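Local coordinates for beta-galactosidase (Streptococcus pneumoniae, PDB 4CU9), which is a multi-domain glycoside hydrolase whose carbohydrate-binding module, the part described here, probably holds the enzyme on galactose-containing glycans, at residues D33-L38 against R47-W52; K83-A88 against A175-T180; D93-L98 against K141-G146. All blocks are in the same frame, centred on the assembly; numbering follows the deposited sequence.

Overall arrangement
All three contacts belong to one calcium-bearing beta-sandwich module. Contacts 1 and 2, whose centres lie 9 Å apart, meet directly: Trp-49 N and Met-176 O, 2.8 Å apart, probably join strand 49-50 to strand 173-182, and Leu-38 O probably accepts from Met-179 N. Both also bind the calcium ion, through Tyr-37 in the first and Ile-177 and Glu-178 in the second, and share one of its water ligands. Contact 3 borders contact 2, with centres again 9 Å apart, and Phe-86 packs on Pro-95 between them. It lies farther from the metal, the side chain of Ala-145 being about 14 Å away, and its nearest atoms stay about 7 Å from those of contact 1.

Contact 1: residues D33-L38 against R47-W52; sequences DRVDYL and RRWTNW. With CA (calcium ion), chain C.
The carboxylate of Asp-33 lies beside the side chains of Arg-48 and Thr-50. Its OD1 makes a long salt bridge with Arg-48 NE at 3.7 Å, but sits well out of the guanidinium plane, so the attraction is one of charge and no N-H points at the oxygen. Water 1 adds a second link by donating to Asp-33 OD2 and accepting from Arg-48 NH2. Each group also has a partner outside: Asn-25 holds Asp-33 OD2, and the carbonyl of Glu-45 takes Arg-48 NH1.

At Arg-34 the backbone makes the direct hydrogen bond, N to Arg-48 O at 3.1 Å, while NH1 donates to Asp-33 O, close to the guanidinium plane. Val-35 opens the 3-10 segment 35-37; being beta-branched, it sets both CB, at 3.7 Å, and CG2 against Trp-49 CD1.

Tyr-37 carries the largest share of the contact, its flat ring offering a face to each of two arginines. Arg-47 CB rests over the centre of one, a CH-pi contact with 3.8 Å from CB to the centroid, and Arg-34 CB lies toward the rim on the opposite face. A bend in the Arg-47 chain (chi3 58°) folds the guanidinium back until its CZ is 3.3 Å from Tyr-37 CE1, the two planes inclined by 50°; Asp-40 pairs with its charge. The backbone of the tyrosine serves the metal: its O binds calcium at 2.2 Å, and a water ligand of the same ion donates to Arg-47 O at 2.6 Å.

Leu-38 closes the segment with CD2 3.8 Å from Trp-49 CB. Both residues pack on Met-176 of strand 173-182, the antiparallel neighbour of strand 49-50, and on Ala-64 of strand 61-70, while Val-35 and Trp-49 also touch Ala-21 of strand 18-21.

Contact 2: residues K83-A88 against A175-T180; sequences KLHFFA and AMIEMT. With CA (calcium ion), chain C.
Met-176 lies alongside Phe-86, both side chains pointing the same way, with the methionine CG 3.6 Å from Phe-86 CD1. A bend at chi3 (71°) turns the methyl CE onto Leu-84 CD2, a tight 3.4 Å. SD, oblique to the phenyl ring, makes a Met-aromatic contact. A long, flexible thioether suits this place, since one side chain can follow the phenyl ring and still reach Leu-84; Met-165 and Trp-163 of strand 160-166 cover the same side. On the face that carries His-85, Ile-177 covers the imidazole, its CD1 over the ring centre, 4.1 Å from the centroid.

These are antiparallel strands of the galactose-binding beta-sandwich, and a classic bulge interrupts their register: Ile-177 and Glu-178 together face His-85, whose O accepts a short bond from Ile-177 N (2.7 Å) and a weak one from Glu-178 N.

The chain turns its corner at Ile-177, beside the metal. Ile-177 O binds calcium at 2.3 Å and Glu-178 OE1 at 2.2 Å, alongside Tyr-37, Asp-40 and Asp-42, while Gly-41 N holds Glu-178 OE2. At the far end Lys-83 and Thr-180 exchange two backbone hydrogen bonds, and water 3 donates to both their carbonyls.

Contact 3: residues D93-L98 against K141-G146; sequences DAPSKL and KDIAAG
Ile-143 reaches across with its CD1 to overlap the branched end of Leu-98, meeting CD2 at 3.6 Å as the two side chains cross at a slant. The contact belongs to the galactose-binding beta-sandwich: the loop between strands 132-139 and 149-158 folds against the run of chain that leads into strand 97-103. The branched isoleucine suits a position with several neighbours. Its CG1, anti to the carbonyl carbon (chi1 -52°), carries CD1 toward Leu-98, and the other branch, CG2, approaches Pro-95 CD at 4.1 Å, the two side chains crossing at about a right angle. Phe-86 of strand 73-86 and Ile-149 of strand 149-158 also touch Ile-143, so this one side chain joins the loop to both strands as well as to the segment 93-98.

Where the two segments run closest, small residues let the backbones draw near. Ala-94 points its methyl at the other segment, and CB comes 3.7 Å from Ala-144 CA, so that a methyl is all that lies between the backbones here. Pro-95, with no backbone N-H to satisfy, fits a stretch whose packing neighbours are apolar, Phe-86 and Met-165 among them.

No direct hydrogen bond crosses between the segments, and two waters take that part. Water 5 donates to Pro-95 O at 2.6 Å and to Ile-143 O at 2.8 Å, satisfying two carbonyls at once. Toward the other end, Asp-93 sends its carboxylate two ways: OD2 forms a salt bridge with Lys-168, whereas OD1 receives Ala-94 N from above the carboxylate plane, 37° out of it. That same OD1 accepts from water 4 at 2.7 Å, and the water in turn takes the N-H of Ala-145, its oxygen 2.9 Å from Ala-145 N.

Contact 1: residues D33-L38 against R47-W52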
loop_
_atom_site.group_PDB
_atom_site.type_symbol
_atom_site.label_atom_id
_atom_site.label_comp_id
_atom_site.label_asym_id
_atom_site.label_seq_id
_atom_site.Cartn_x
_atom_site.Cartn_y
_atom_site.Cartn_z
ATOM N N ASP A 33 14.130 -3.973 -1.936
ATOM C CA ASP A 33 12.781 -3.515 -1.563
ATOM C C ASP A 33 11.798 -4.643 -1.826
ATOM O O ASP A 33 11.931 -5.365 -2.817
ATOM C CB ASP A 33 12.367 -2.287 -2.369
ATOM C CG ASP A 33 13.338 -1.130 -2.243
ATOM O OD1 ASP A 33 14.038 -1.004 -1.210
ATOM O OD2 ASP A 33 13.312 -0.300 -3.160
ATOM N N ARG A 34 10.832 -4.813 -0.937
ATOM C CA ARG A 34 9.851 -5.886 -1.048
ATOM C C ARG A 34 8.519 -5.391 -0.508
ATOM O O ARG A 34 8.466 -4.751 0.547
ATOM C CB ARG A 34 10.262 -7.124 -0.220
ATOM C CG ARG A 34 11.580 -7.797 -0.595
ATOM C CD ARG A 34 11.549 -8.388 -2.006
ATOM N NE ARG A 34 12.843 -9.025 -2.371
ATOM C CZ ARG A 34 13.834 -8.459 -3.067
ATOM N NH1 ARG A 34 13.753 -7.207 -3.560
ATOM N NH2 ARG A 34 14.931 -9.177 -3.311
ATOM N N VAL A 35 7.444 -5.704 -1.216
ATOM C CA VAL A 35 6.115 -5.291 -0.770
ATOM C C VAL A 35 5.718 -6.047 0.511
ATOM O O VAL A 35 4.966 -5.556 1.337
ATOM C CB VAL A 35 5.064 -5.497 -1.857
ATOM C CG1 VAL A 35 4.724 -6.983 -2.024
ATOM C CG2 VAL A 35 3.825 -4.710 -1.548
ATOM N N ASP A 36 6.242 -7.248 0.681
ATOM C CA ASP A 36 5.942 -8.024 1.868
ATOM C C ASP A 36 6.488 -7.374 3.130
ATOM O O ASP A 36 6.060 -7.721 4.202
ATOM C CB ASP A 36 6.470 -9.455 1.700
ATOM C CG ASP A 36 5.574 -10.294 0.758
ATOM O OD1 ASP A 36 4.340 -10.374 0.984
ATOM O OD2 ASP A 36 6.087 -10.902 -0.211
ATOM N N TYR A 37 7.410 -6.416 3.016
ATOM C CA TYR A 37 7.878 -5.686 4.182
ATOM C C TYR A 37 6.836 -4.705 4.723
ATOM O O TYR A 37 6.995 -4.221 5.845
ATOM C CB TYR A 37 9.171 -4.922 3.891
ATOM C CG TYR A 37 10.367 -5.782 3.568
ATOM C CD1 TYR A 37 10.490 -7.049 4.099
ATOM C CD2 TYR A 37 11.381 -5.322 2.733
ATOM C CE1 TYR A 37 11.581 -7.866 3.808
ATOM C CE2 TYR A 37 12.502 -6.122 2.460
ATOM C CZ TYR A 37 12.585 -7.394 3.002
ATOM O OH TYR A 37 13.657 -8.258 2.746
ATOM N N LEU A 38 5.766 -4.454 3.958
ATOM C CA LEU A 38 4.694 -3.569 4.388
ATOM C C LEU A 38 3.891 -4.066 5.590
ATOM O O LEU A 38 3.392 -3.246 6.363
ATOM C CB LEU A 38 3.678 -3.333 3.287
ATOM C CG LEU A 38 4.052 -2.399 2.139
ATOM C CD1 LEU A 38 2.857 -2.278 1.216
ATOM C CD2 LEU A 38 4.428 -1.033 2.649
ATOM N N ARG A 47 14.276 -2.468 5.663
ATOM C CA ARG A 47 13.275 -3.358 5.098
ATOM C C ARG A 47 12.077 -2.524 4.671
ATOM O O ARG A 47 11.136 -2.320 5.434
ATOM C CB ARG A 47 12.857 -4.407 6.110
ATOM C CG ARG A 47 13.960 -5.395 6.487
ATOM C CD ARG A 47 13.567 -6.237 7.689
ATOM N NE ARG A 47 12.321 -7.014 7.484
ATOM C CZ ARG A 47 12.272 -8.258 6.988
ATOM N NH1 ARG A 47 13.384 -8.887 6.621
ATOM N NH2 ARG A 47 11.105 -8.888 6.865
ATOM N N ARG A 48 12.111 -2.030 3.448
ATOM C CA ARG A 48 11.041 -1.156 2.979
ATOM C C ARG A 48 10.482 -1.618 1.638
ATOM O O ARG A 48 11.116 -2.380 0.910
ATOM C CB ARG A 48 11.549 0.270 2.872
ATOM C CG ARG A 48 12.714 0.386 1.916
ATOM C CD ARG A 48 13.602 1.531 2.260
ATOM N NE ARG A 48 14.691 1.602 1.284
ATOM C CZ ARG A 48 15.986 1.473 1.566
ATOM N NH1 ARG A 48 16.415 1.288 2.797
ATOM N NH2 ARG A 48 16.865 1.558 0.591
ATOM N N TRP A 49 9.253 -1.211 1.379
ATOM C CA TRP A 49 8.690 -1.254 0.063
ATOM C C TRP A 49 8.940 0.102 -0.582
ATOM O O TRP A 49 8.790 1.148 0.037
ATOM C CB TRP A 49 7.184 -1.537 0.118
ATOM C CG TRP A 49 6.543 -1.268 -1.196
ATOM C CD1 TRP A 49 6.498 -2.103 -2.264
ATOM C CD2 TRP A 49 5.925 -0.069 -1.594
ATOM N NE1 TRP A 49 5.844 -1.499 -3.308
ATOM C CE2 TRP A 49 5.486 -0.242 -2.922
ATOM C CE3 TRP A 49 5.649 1.145 -0.942
ATOM C CZ2 TRP A 49 4.820 0.751 -3.616
ATOM C CZ3 TRP A 49 4.992 2.120 -1.628
ATOM C CH2 TRP A 49 4.594 1.932 -2.962
ATOM N N THR A 50 9.237 0.067 -1.871
ATOM C CA THR A 50 9.371 1.256 -2.636
ATOM C C THR A 50 8.970 0.932 -4.072
ATOM O O THR A 50 8.977 -0.246 -4.483
ATOM C CB THR A 50 10.886 1.525 -2.584
ATOM O OG1 THR A 50 11.271 2.331 -1.450
ATOM C CG2 THR A 50 11.466 1.854 -3.811
ATOM N N ASN A 51 8.612 1.957 -4.828
ATOM C CA ASN A 51 8.422 1.790 -6.306
ATOM C C ASN A 51 9.441 2.615 -7.050
ATOM O O ASN A 51 9.198 3.059 -8.167
ATOM C CB ASN A 51 7.021 2.218 -6.731
ATOM C CG ASN A 51 6.839 3.720 -6.657
ATOM O OD1 ASN A 51 7.373 4.377 -5.747
ATOM N ND2 ASN A 51 6.089 4.279 -7.610
ATOM N N TRP A 52 10.600 2.814 -6.419
ATOM C CA TRP A 52 11.701 3.565 -7.013
ATOM C C TRP A 52 12.084 2.942 -8.376
ATOM O O TRP A 52 12.107 1.715 -8.570
ATOM C CB TRP A 52 12.953 3.554 -6.100
ATOM C CG TRP A 52 14.067 4.434 -6.647
ATOM C CD1 TRP A 52 14.189 5.769 -6.482
ATOM C CD2 TRP A 52 15.158 4.024 -7.475
ATOM N NE1 TRP A 52 15.287 6.242 -7.164
ATOM C CE2 TRP A 52 15.908 5.179 -7.778
ATOM C CE3 TRP A 52 15.573 2.789 -7.995
ATOM C CZ2 TRP A 52 17.051 5.140 -8.575
ATOM C CZ3 TRP A 52 16.705 2.748 -8.795
ATOM C CH2 TRP A 52 17.436 3.922 -9.080
HETATM CA CA CA C . 7.648 -3.517 7.873
HETATM O O HOH W 1 14.991 1.953 -2.080
HETATM O O HOH W 2 9.919 -3.436 7.444
#

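Contact 2: residues K83-A88 against A175-T180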
loop_
_atom_site.group_PDB
_atom_site.type_symbol
_atom_site.label_atom_id
_atom_site.label_comp_id
_atom_site.label_asym_id
_atom_site.label_seq_id
_atom_site.Cartn_x
_atom_site.Cartn_y
_atom_site.Cartn_z
ATOM N N LYS A 83 -2.425 2.629 10.121
ATOM C CA LYS A 83 -1.107 3.163 10.446
ATOM C C LYS A 83 -0.253 3.165 9.205
ATOM O O LYS A 83 -0.299 2.218 8.398
ATOM C CB LYS A 83 -0.405 2.328 11.494
ATOM C CG LYS A 83 -1.061 2.491 12.850
ATOM C CD LYS A 83 -0.556 1.461 13.820
ATOM C CE LYS A 83 -1.311 1.525 15.129
ATOM N NZ LYS A 83 -0.711 2.546 16.019
ATOM N N LEU A 84 0.538 4.213 9.088
ATOM C CA LEU A 84 1.409 4.427 7.956
ATOM C C LEU A 84 2.795 4.785 8.442
ATOM O O LEU A 84 2.925 5.714 9.261
ATOM C CB LEU A 84 0.853 5.602 7.145
ATOM C CG LEU A 84 -0.476 5.408 6.437
ATOM C CD1 LEU A 84 -1.013 6.705 5.871
ATOM C CD2 LEU A 84 -0.226 4.476 5.291
ATOM N N HIS A 85 3.826 4.080 7.978
ATOM C CA HIS A 85 5.218 4.439 8.304
ATOM C C HIS A 85 5.984 4.643 7.000
ATOM O O HIS A 85 6.273 3.662 6.290
ATOM C CB HIS A 85 5.873 3.310 9.090
ATOM C CG HIS A 85 7.134 3.688 9.803
ATOM N ND1 HIS A 85 7.801 4.873 9.598
ATOM C CD2 HIS A 85 7.842 3.022 10.751
ATOM C CE1 HIS A 85 8.865 4.928 10.391
ATOM N NE2 HIS A 85 8.904 3.821 11.108
ATOM N N PHE A 86 6.302 5.882 6.678
ATOM C CA PHE A 86 7.011 6.212 5.459
ATOM C C PHE A 86 8.501 6.295 5.685
ATOM O O PHE A 86 8.965 6.545 6.811
ATOM C CB PHE A 86 6.492 7.533 4.881
ATOM C CG PHE A 86 5.070 7.452 4.419
ATOM C CD1 PHE A 86 4.760 6.797 3.245
ATOM C CD2 PHE A 86 4.049 8.054 5.124
ATOM C CE1 PHE A 86 3.465 6.700 2.805
ATOM C CE2 PHE A 86 2.766 7.991 4.682
ATOM C CZ PHE A 86 2.474 7.332 3.511
ATOM N N PHE A 87 9.242 6.149 4.584
ATOM C CA PHE A 87 10.687 6.209 4.601
ATOM C C PHE A 87 11.106 7.229 3.571
ATOM O O PHE A 87 10.354 7.506 2.647
ATOM C CB PHE A 87 11.266 4.858 4.208
ATOM C CG PHE A 87 12.759 4.860 3.952
ATOM C CD1 PHE A 87 13.647 4.731 4.997
ATOM C CD2 PHE A 87 13.260 4.922 2.658
ATOM C CE1 PHE A 87 15.015 4.700 4.772
ATOM C CE2 PHE A 87 14.618 4.855 2.418
ATOM C CZ PHE A 87 15.500 4.754 3.479
ATOM N N ALA A 88 12.291 7.802 3.755
ATOM C CA ALA A 88 12.864 8.678 2.727
ATOM C C ALA A 88 14.353 8.490 2.624
ATOM O O ALA A 88 15.016 8.201 3.607
ATOM C CB ALA A 88 12.545 10.128 3.046
ATOM N N ALA A 175 8.203 5.500 -0.552
ATOM C CA ALA A 175 8.788 4.460 0.272
ATOM C C ALA A 175 8.056 4.284 1.598
ATOM O O ALA A 175 7.643 5.275 2.237
ATOM C CB ALA A 175 10.269 4.744 0.522
ATOM N N MET A 176 7.832 3.030 1.976
ATOM C CA MET A 176 7.131 2.705 3.202
ATOM C C MET A 176 7.743 1.552 3.923
ATOM O O MET A 176 8.197 0.560 3.307
ATOM C CB MET A 176 5.637 2.349 2.978
ATOM C CG MET A 176 4.816 3.361 2.239
ATOM S SD MET A 176 3.041 2.979 2.193
ATOM C CE MET A 176 2.550 3.261 3.859
ATOM N N ILE A 177 7.694 1.661 5.248
ATOM C CA ILE A 177 8.204 0.617 6.122
ATOM C C ILE A 177 7.096 -0.266 6.676
ATOM O O ILE A 177 7.333 -1.420 6.980
ATOM C CB ILE A 177 9.022 1.268 7.258
ATOM C CG1 ILE A 177 10.316 1.824 6.675
ATOM C CG2 ILE A 177 9.330 0.298 8.388
ATOM C CD1 ILE A 177 10.927 2.909 7.548
ATOM N N GLU A 178 5.911 0.307 6.869
ATOM C CA GLU A 178 4.788 -0.450 7.365
ATOM C C GLU A 178 3.474 0.195 6.962
ATOM O O GLU A 178 3.356 1.415 6.872
ATOM C CB GLU A 178 4.868 -0.640 8.892
ATOM C CG GLU A 178 3.951 -1.729 9.445
ATOM C CD GLU A 178 4.449 -3.148 9.241
ATOM O OE1 GLU A 178 5.588 -3.360 8.729
ATOM O OE2 GLU A 178 3.708 -4.083 9.619
ATOM N N MET A 179 2.492 -0.660 6.709
ATOM C CA MET A 179 1.132 -0.210 6.432
ATOM C C MET A 179 0.227 -1.201 7.135
ATOM O O MET A 179 0.350 -2.400 6.897
ATOM C CB MET A 179 0.876 -0.227 4.935
ATOM C CG MET A 179 -0.553 -0.006 4.533
ATOM S SD MET A 179 -0.831 -0.127 2.774
ATOM C CE MET A 179 0.206 1.113 2.052
ATOM N N THR A 180 -0.689 -0.702 7.955
ATOM C CA THR A 180 -1.586 -1.541 8.750
ATOM C C THR A 180 -3.002 -0.971 8.708
ATOM O O THR A 180 -3.197 0.278 8.681
ATOM C CB THR A 180 -1.118 -1.577 10.225
ATOM O OG1 THR A 180 0.298 -1.741 10.288
ATOM C CG2 THR A 180 -1.736 -2.715 10.957
HETATM CA CA CA C . 7.648 -3.517 7.873
HETATM O O HOH W 3 -2.512 1.919 6.516
HETATM O O HOH W 2 9.919 -3.436 7.444
#

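Contact 3: residues D93-L98 against K141-G146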
loop_
_atom_site.group_PDB
_atom_site.type_symbol
_atom_site.label_atom_id
_atom_site.label_comp_id
_atom_site.label_asym_id
_atom_site.label_seq_id
_atom_site.Cartn_x
_atom_site.Cartn_y
_atom_site.Cartn_z
ATOM N N ASP A 93 10.406 9.058 -0.805
ATOM C CA ASP A 93 9.835 9.819 0.276
ATOM C C ASP A 93 8.412 9.366 0.542
ATOM O O ASP A 93 7.854 8.531 -0.207
ATOM C CB ASP A 93 9.848 11.316 -0.065
ATOM C CG ASP A 93 9.769 12.251 1.175
ATOM O OD1 ASP A 93 9.563 11.820 2.318
ATOM O OD2 ASP A 93 9.940 13.449 0.975
ATOM N N ALA A 94 7.838 9.952 1.594
ATOM C CA ALA A 94 6.396 9.997 1.774
ATOM C C ALA A 94 5.789 10.636 0.513
ATOM O O ALA A 94 6.469 11.348 -0.219
ATOM C CB ALA A 94 6.018 10.824 3.006
ATOM N N PRO A 95 4.493 10.384 0.258
ATOM C CA PRO A 95 3.886 10.921 -0.936
ATOM C C PRO A 95 3.397 12.358 -0.723
ATOM O O PRO A 95 3.265 12.802 0.427
ATOM C CB PRO A 95 2.673 10.007 -1.144
ATOM C CG PRO A 95 2.317 9.526 0.252
ATOM C CD PRO A 95 3.616 9.428 0.960
ATOM N N SER A 96 3.135 13.053 -1.832
ATOM C CA SER A 96 2.593 14.419 -1.821
ATOM C C SER A 96 1.107 14.380 -1.659
ATOM O O SER A 96 0.509 15.305 -1.152
ATOM C CB SER A 96 2.947 15.126 -3.150
ATOM O OG SER A 96 2.671 14.287 -4.271
ATOM N N LYS A 97 0.482 13.288 -2.094
ATOM C CA LYS A 97 -0.982 13.102 -2.037
ATOM C C LYS A 97 -1.252 11.656 -1.652
ATOM O O LYS A 97 -0.495 10.762 -2.062
ATOM C CB LYS A 97 -1.583 13.357 -3.390
ATOM C CG LYS A 97 -3.086 13.265 -3.456
ATOM C CD LYS A 97 -3.567 13.094 -4.897
ATOM C CE LYS A 97 -5.020 12.656 -4.940
ATOM N NZ LYS A 97 -5.822 13.564 -4.024
ATOM N N LEU A 98 -2.319 11.437 -0.894
ATOM C CA LEU A 98 -2.604 10.166 -0.193
ATOM C C LEU A 98 -4.130 10.027 -0.190
ATOM O O LEU A 98 -4.823 10.873 0.401
ATOM C CB LEU A 98 -2.040 10.288 1.266
ATOM C CG LEU A 98 -2.105 9.144 2.253
ATOM C CD1 LEU A 98 -1.262 7.945 1.822
ATOM C CD2 LEU A 98 -1.675 9.543 3.645
ATOM N N LYS A 141 -0.873 13.363 12.240
ATOM C CA LYS A 141 0.242 14.240 11.985
ATOM C C LYS A 141 0.492 14.407 10.495
ATOM O O LYS A 141 -0.217 13.816 9.670
ATOM C CB LYS A 141 1.466 13.754 12.727
ATOM C CG LYS A 141 1.955 12.385 12.338
ATOM C CD LYS A 141 3.030 11.923 13.308
ATOM C CE LYS A 141 2.437 11.438 14.598
ATOM N NZ LYS A 141 3.445 10.684 15.393
ATOM N N ASP A 142 1.476 15.233 10.172
ATOM C CA ASP A 142 1.799 15.531 8.778
ATOM C C ASP A 142 2.251 14.267 8.053
ATOM O O ASP A 142 2.855 13.401 8.640
ATOM C CB ASP A 142 2.947 16.539 8.682
ATOM C CG ASP A 142 2.521 17.944 9.065
ATOM O OD1 ASP A 142 1.310 18.197 9.194
ATOM O OD2 ASP A 142 3.425 18.786 9.244
ATOM N N ILE A 143 1.951 14.201 6.767
ATOM C CA ILE A 143 2.363 13.071 5.948
ATOM C C ILE A 143 3.813 13.288 5.561
ATOM O O ILE A 143 4.113 14.068 4.633
ATOM C CB ILE A 143 1.467 12.913 4.721
ATOM C CG1 ILE A 143 -0.026 12.871 5.142
ATOM C CG2 ILE A 143 1.846 11.640 3.969
ATOM C CD1 ILE A 143 -0.383 11.752 6.109
ATOM N N ALA A 144 4.688 12.634 6.315
ATOM C CA ALA A 144 6.118 12.725 6.198
ATOM C C ALA A 144 6.778 11.425 6.671
ATOM O O ALA A 144 6.158 10.610 7.369
ATOM C CB ALA A 144 6.616 13.907 7.019
ATOM N N ALA A 145 8.030 11.250 6.295
ATOM C CA ALA A 145 8.821 10.108 6.677
ATOM C C ALA A 145 9.308 10.333 8.120
ATOM O O ALA A 145 9.586 11.457 8.515
ATOM C CB ALA A 145 9.999 9.957 5.740
ATOM N N GLY A 146 9.404 9.280 8.895
ATOM C CA GLY A 146 9.886 9.409 10.269
ATOM C C GLY A 146 8.994 8.639 11.195
ATOM O O GLY A 146 9.100 7.440 11.280
HETATM O O HOH W 4 9.283 13.255 4.611
HETATM O O HOH W 5 3.297 14.838 2.088
#